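Local coordinates for protein GRMZM2G135359 pseudokinase (PDB 6CPY) that is a maize receptor-like pseudokinase, represented here by its kinase-like domain, that may bind ATP, although phosphotransfer remains doubtful, at residues A272-E277 / A297-E302; G153-L158 / P291-V296. All coordinates share one frame; numbering follows the deposited sequence.

Contact 1 of 2, residues A272-E277 / A297-E302; sequences ARALCE and AARMRE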
loop_
_atom_site.group_PDB
_atom_site.type_symbol
_atom_site.label_atom_id
_atom_site.label_comp_id
_atom_site.label_asym_id
_atom_site.label_seq_id
_atom_site.Cartn_x
_atom_site.Cartn_y
_atom_site.Cartn_z
ATOM N N ALA A 272 19.777 -14.132 4.161
ATOM C CA ALA A 272 19.477 -13.135 5.169
ATOM C C ALA A 272 20.525 -12.023 5.194
ATOM O O ALA A 272 20.175 -10.841 5.216
ATOM C CB ALA A 272 19.325 -13.780 6.523
ATOM N N ARG A 273 21.811 -12.390 5.164
ATOM C CA ARG A 273 22.880 -11.377 5.090
ATOM C C ARG A 273 22.709 -10.428 3.929
ATOM O O ARG A 273 22.791 -9.205 4.090
ATOM C CB ARG A 273 24.266 -12.012 4.951
ATOM C CG ARG A 273 24.876 -12.448 6.238
ATOM C CD ARG A 273 26.334 -12.881 6.071
ATOM N NE ARG A 273 26.802 -13.228 7.401
ATOM C CZ ARG A 273 26.766 -14.438 7.938
ATOM N NH1 ARG A 273 26.359 -15.495 7.239
ATOM N NH2 ARG A 273 27.182 -14.602 9.184
ATOM N N ALA A 274 22.492 -10.994 2.751
ATOM C CA ALA A 274 22.373 -10.198 1.549
ATOM C C ALA A 274 21.166 -9.244 1.664
ATOM O O ALA A 274 21.250 -8.079 1.275
ATOM C CB ALA A 274 22.274 -11.100 0.333
ATOM N N LEU A 275 20.053 -9.722 2.220
ATOM C CA LEU A 275 18.870 -8.853 2.375
ATOM C C LEU A 275 19.135 -7.722 3.365
ATOM O O LEU A 275 18.664 -6.591 3.165
ATOM C CB LEU A 275 17.648 -9.659 2.806
ATOM C CG LEU A 275 17.144 -10.599 1.702
ATOM C CD1 LEU A 275 16.144 -11.593 2.274
ATOM C CD2 LEU A 275 16.523 -9.818 0.550
ATOM N N CYS A 276 19.895 -8.011 4.423
ATOM C CA CYS A 276 20.279 -6.963 5.380
ATOM C C CYS A 276 21.207 -5.899 4.760
ATOM O O CYS A 276 21.174 -4.742 5.169
ATOM C CB CYS A 276 20.900 -7.563 6.637
ATOM S SG CYS A 276 19.720 -8.475 7.657
ATOM N N GLU A 277 22.012 -6.278 3.769
ATOM C CA GLU A 277 22.805 -5.293 3.012
ATOM C C GLU A 277 21.903 -4.358 2.202
ATOM O O GLU A 277 22.130 -3.146 2.164
ATOM C CB GLU A 277 23.830 -5.982 2.110
ATOM C CG GLU A 277 24.926 -6.695 2.893
ATOM C CD GLU A 277 25.786 -7.632 2.054
ATOM O OE1 GLU A 277 25.378 -8.001 0.930
ATOM O OE2 GLU A 277 26.882 -8.013 2.530
ATOM N N ALA A 297 14.891 -3.368 -6.685
ATOM C CA ALA A 297 14.121 -4.500 -7.205
ATOM C C ALA A 297 15.000 -5.519 -7.932
ATOM O O ALA A 297 14.813 -6.722 -7.789
ATOM C CB ALA A 297 13.005 -4.008 -8.124
ATOM N N ALA A 298 15.960 -5.025 -8.713
ATOM C CA ALA A 298 16.887 -5.899 -9.434
ATOM C C ALA A 298 17.728 -6.722 -8.458
ATOM O O ALA A 298 17.886 -7.933 -8.627
ATOM C CB ALA A 298 17.780 -5.076 -10.357
ATOM N N ARG A 299 18.250 -6.054 -7.434
ATOM C CA ARG A 299 19.053 -6.712 -6.405
ATOM C C ARG A 299 18.202 -7.725 -5.637
ATOM O O ARG A 299 18.626 -8.865 -5.433
ATOM C CB ARG A 299 19.682 -5.681 -5.460
ATOM C CG ARG A 299 20.542 -6.262 -4.331
ATOM C CD ARG A 299 21.551 -7.280 -4.843
ATOM N NE ARG A 299 22.390 -7.829 -3.778
ATOM C CZ ARG A 299 23.095 -8.956 -3.880
ATOM N NH1 ARG A 299 23.078 -9.672 -5.002
ATOM N NH2 ARG A 299 23.817 -9.378 -2.850
ATOM N N MET A 300 16.990 -7.317 -5.253
ATOM C CA MET A 300 16.062 -8.210 -4.570
ATOM C C MET A 300 15.736 -9.462 -5.385
ATOM O O MET A 300 15.679 -10.546 -4.829
ATOM C CB MET A 300 14.762 -7.479 -4.198
ATOM C CG MET A 300 14.881 -6.482 -3.058
ATOM S SD MET A 300 15.360 -7.214 -1.486
ATOM C CE MET A 300 13.890 -8.140 -1.057
ATOM N N ARG A 301 15.522 -9.318 -6.695
ATOM C CA ARG A 301 15.270 -10.483 -7.555
ATOM C C ARG A 301 16.481 -11.409 -7.633
ATOM O O ARG A 301 16.333 -12.636 -7.644
ATOM C CB ARG A 301 14.866 -10.063 -8.970
ATOM C CG ARG A 301 14.473 -11.257 -9.823
ATOM C CD ARG A 301 14.089 -10.875 -11.232
ATOM N NE ARG A 301 13.505 -12.026 -11.914
ATOM C CZ ARG A 301 12.687 -11.957 -12.959
ATOM N NH1 ARG A 301 12.325 -10.780 -13.463
ATOM N NH2 ARG A 301 12.212 -13.076 -13.486
ATOM N N GLU A 302 17.669 -10.817 -7.705
ATOM C CA GLU A 302 18.926 -11.567 -7.689
ATOM C C GLU A 302 18.992 -12.425 -6.420
ATOM O O GLU A 302 19.280 -13.621 -6.484
ATOM C CB GLU A 302 20.115 -10.601 -7.767
ATOM C CG GLU A 302 21.443 -11.216 -8.198
ATOM C CD GLU A 302 22.570 -10.194 -8.258
ATOM O OE1 GLU A 302 22.293 -8.999 -8.495
ATOM O OE2 GLU A 302 23.742 -10.579 -8.052
HETATM O O HOH W 1 22.938 -7.609 -0.964
#
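CG lies opposite the carbonyl carbon in both Leu-275 and Met-300, and two further bends in the methionine, the first with chi2 -62°, swing its end across the gap to the leucine. CD2 of Leu-275 there meets both Met-300 SD and Met-300 CE, each at 3.5 Å, and the two side chains cross at about a right angle. A flexible thioether suits this place, because the helices run antiparallel (175°) with axes 10.5 Å apart, and long side chains must span the distance. Trp-144 and Leu-229 also pack on the leucine, while Met-152, Tyr-221 and Leu-225 pack on the methionine, so this apolar half is buried.

Toward the surface the contact turns polar. Arg-299 carries CG anti to its N (chi1 180°) and bends once, at chi2, which brings the guanidinium past the methyl of Ala-274, whose small size suits the close pass. Its NH2 donates to a water in the guanidinium plane, 2.7 Å from NH2. That water spends its two hydrogens on helix 269-282, giving one to Ala-274 O at 2.8 Å and the other to Glu-277 OE1 at 3.1 Å. Arginine and glutamate are thus bridged by water, since OE1 of Glu-277 stays 4.3 Å from Arg-299 NH2, too long for a salt bridge. At the guanidinium edge, Arg-299 NH1 forms a salt bridge 3.3 Å long with Glu-302 OE2, one turn on, which should limit its rotation. The pair is the antiparallel packing of the last two helices in the kinase C-lobe.

Contact 2 of 2, residues G153-L158 / P291-V296; sequences GIAYCL and PQMKEV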
loop_
_atom_site.group_PDB
_atom_site.type_symbol
_atom_site.label_atom_id
_atom_site.label_comp_id
_atom_site.label_asym_id
_atom_site.label_seq_id
_atom_site.Cartn_x
_atom_site.Cartn_y
_atom_site.Cartn_z
ATOM N N GLY A 153 7.236 -8.713 -3.861
ATOM C CA GLY A 153 5.993 -8.093 -4.337
ATOM C C GLY A 153 5.945 -6.598 -4.095
ATOM O O GLY A 153 5.595 -5.830 -4.993
ATOM N N ILE A 154 6.299 -6.183 -2.879
ATOM C CA ILE A 154 6.398 -4.768 -2.537
ATOM C C ILE A 154 7.388 -4.040 -3.443
ATOM O O ILE A 154 7.069 -2.987 -4.011
ATOM C CB ILE A 154 6.765 -4.553 -1.049
ATOM C CG1 ILE A 154 5.639 -5.044 -0.133
ATOM C CG2 ILE A 154 7.012 -3.085 -0.768
ATOM C CD1 ILE A 154 6.053 -5.220 1.306
ATOM N N ALA A 155 8.587 -4.606 -3.601
ATOM C CA ALA A 155 9.598 -3.980 -4.440
ATOM C C ALA A 155 9.126 -3.807 -5.888
ATOM O O ALA A 155 9.323 -2.741 -6.470
ATOM C CB ALA A 155 10.898 -4.769 -4.396
ATOM N N TYR A 156 8.496 -4.833 -6.456
ATOM C CA TYR A 156 8.002 -4.763 -7.846
ATOM C C TYR A 156 6.923 -3.690 -8.008
ATOM O O TYR A 156 6.896 -3.002 -9.023
ATOM C CB TYR A 156 7.441 -6.096 -8.330
ATOM C CG TYR A 156 8.468 -7.166 -8.657
ATOM C CD1 TYR A 156 9.596 -6.877 -9.435
ATOM C CD2 TYR A 156 8.274 -8.485 -8.251
ATOM C CE1 TYR A 156 10.524 -7.868 -9.746
ATOM C CE2 TYR A 156 9.187 -9.485 -8.576
ATOM C CZ TYR A 156 10.316 -9.168 -9.307
ATOM O OH TYR A 156 11.230 -10.159 -9.612
ATOM N N CYS A 157 6.049 -3.559 -7.012
ATOM C CA CYS A 157 5.028 -2.499 -7.027
ATOM C C CYS A 157 5.681 -1.116 -6.972
ATOM O O CYS A 157 5.393 -0.234 -7.805
ATOM C CB CYS A 157 4.060 -2.657 -5.851
ATOM S SG CYS A 157 2.729 -1.431 -5.863
ATOM N N LEU A 158 6.575 -0.925 -6.010
ATOM C CA LEU A 158 7.225 0.374 -5.850
ATOM C C LEU A 158 8.038 0.773 -7.090
ATOM O O LEU A 158 8.077 1.959 -7.454
ATOM C CB LEU A 158 8.101 0.403 -4.594
ATOM C CG LEU A 158 7.414 0.748 -3.262
ATOM C CD1 LEU A 158 6.087 0.041 -3.079
ATOM C CD2 LEU A 158 8.337 0.438 -2.099
ATOM N N PRO A 291 20.155 3.708 -3.060
ATOM C CA PRO A 291 19.899 3.244 -4.413
ATOM C C PRO A 291 18.523 3.681 -4.931
ATOM O O PRO A 291 17.657 4.093 -4.149
ATOM C CB PRO A 291 19.970 1.722 -4.274
ATOM C CG PRO A 291 19.562 1.457 -2.866
ATOM C CD PRO A 291 20.065 2.620 -2.070
ATOM N N GLN A 292 18.356 3.601 -6.246
ATOM C CA GLN A 292 17.079 3.841 -6.908
ATOM C C GLN A 292 16.217 2.602 -6.747
ATOM O O GLN A 292 16.733 1.498 -6.622
ATOM C CB GLN A 292 17.288 4.098 -8.407
ATOM C CG GLN A 292 18.132 5.317 -8.737
ATOM C CD GLN A 292 17.351 6.610 -8.633
ATOM O OE1 GLN A 292 17.663 7.472 -7.812
ATOM N NE2 GLN A 292 16.326 6.751 -9.469
ATOM N N MET A 293 14.900 2.769 -6.788
ATOM C CA MET A 293 14.013 1.636 -6.562
ATOM C C MET A 293 14.187 0.534 -7.616
ATOM O O MET A 293 14.059 -0.658 -7.309
ATOM C CB MET A 293 12.554 2.107 -6.507
ATOM C CG MET A 293 11.652 1.153 -5.769
ATOM S SD MET A 293 12.172 0.856 -4.065
ATOM C CE MET A 293 11.764 -0.889 -3.981
ATOM N N LYS A 294 14.483 0.928 -8.854
ATOM C CA LYS A 294 14.765 -0.034 -9.920
ATOM C C LYS A 294 15.972 -0.918 -9.556
ATOM O O LYS A 294 15.970 -2.118 -9.802
ATOM C CB LYS A 294 15.012 0.699 -11.253
ATOM C CG LYS A 294 15.352 -0.208 -12.433
ATOM C CD LYS A 294 15.516 0.585 -13.729
ATOM C CE LYS A 294 16.833 0.275 -14.435
ATOM N NZ LYS A 294 16.968 -1.150 -14.865
ATOM N N GLU A 295 16.989 -0.316 -8.954
ATOM C CA GLU A 295 18.178 -1.064 -8.523
ATOM C C GLU A 295 17.844 -1.998 -7.352
ATOM O O GLU A 295 18.296 -3.146 -7.304
ATOM C CB GLU A 295 19.296 -0.088 -8.133
ATOM C CG GLU A 295 19.778 0.753 -9.309
ATOM C CD GLU A 295 20.670 1.911 -8.908
ATOM O OE1 GLU A 295 20.367 2.605 -7.914
ATOM O OE2 GLU A 295 21.674 2.141 -9.618
ATOM N N VAL A 296 17.032 -1.507 -6.426
ATOM C CA VAL A 296 16.587 -2.310 -5.282
ATOM C C VAL A 296 15.848 -3.552 -5.780
ATOM O O VAL A 296 16.148 -4.672 -5.367
ATOM C CB VAL A 296 15.701 -1.489 -4.318
ATOM C CG1 VAL A 296 15.097 -2.378 -3.236
ATOM C CG2 VAL A 296 16.494 -0.360 -3.672
#
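Met-293 pushes its side chain into the groove between Ala-155 and Leu-158, one helical turn apart on helix 144-164. Its CG stands 3.8 Å from Leu-158 CB, and SD follows along the same CB. The chain then bends so that its terminal methyl CE reaches Ala-155, 3.8 Å from the CA and 4.0 Å from the CB. With CG anti to the backbone N (chi1 -158°), methionine is directed at the other helix, and alanine is short enough to let the methyl approach the backbone itself. Leu-158 supplies the broader apolar wall. Replacing Met-293 by an alanine would remove everything past CB, and the likely result is a gap beside Ala-155 and Leu-158, with the two helices less firmly packed.

Packing slackens from here. Val-296 faces the same helix, yet its CG1 comes no closer than 5.0 Å to Ala-155 CB. On the solvent side, Gln-292, Lys-294 and Glu-295 suit exposed positions, being polar or charged. There the start of the helix is secured locally: the N-H of Gln-292, the N-cap residue, donates to Glu-295 OE1 at 2.8 Å, nearly straight at 167°, meeting the anti side of the carboxylate. This is the half of a capping box in which the third residue of the helix reaches back to the cap.

Inside the lobe, Tyr-221 of helix 214-230 packs against Ala-155, Leu-158 and Val-296, and Val-188 of strand 186-188 touches Leu-158, so the junction of helix 144-164 with the start of helix 293-304 is bordered by helix 214-230 and by the small two-stranded sheet.

Helix 293-304 takes part in both contacts: its first turn packs on helix 144-164 in contact 2, and its later turns face helix 269-282 in contact 1. The contact centres are about 11 Å apart, and they touch where Arg-301 CD lies 3.4 Å from Tyr-156 OH. Tyr-221 of helix 214-230 packs on residues of both, joining them into one apolar interior. Contact 2 is the deeper, its centre about 13 Å from that of the chain against about 21 Å for contact 1. Through strand 186-188 it also lies nearer the segment that, in active kinases, would carry the metal-binding DFG motif; this structure is the apo form.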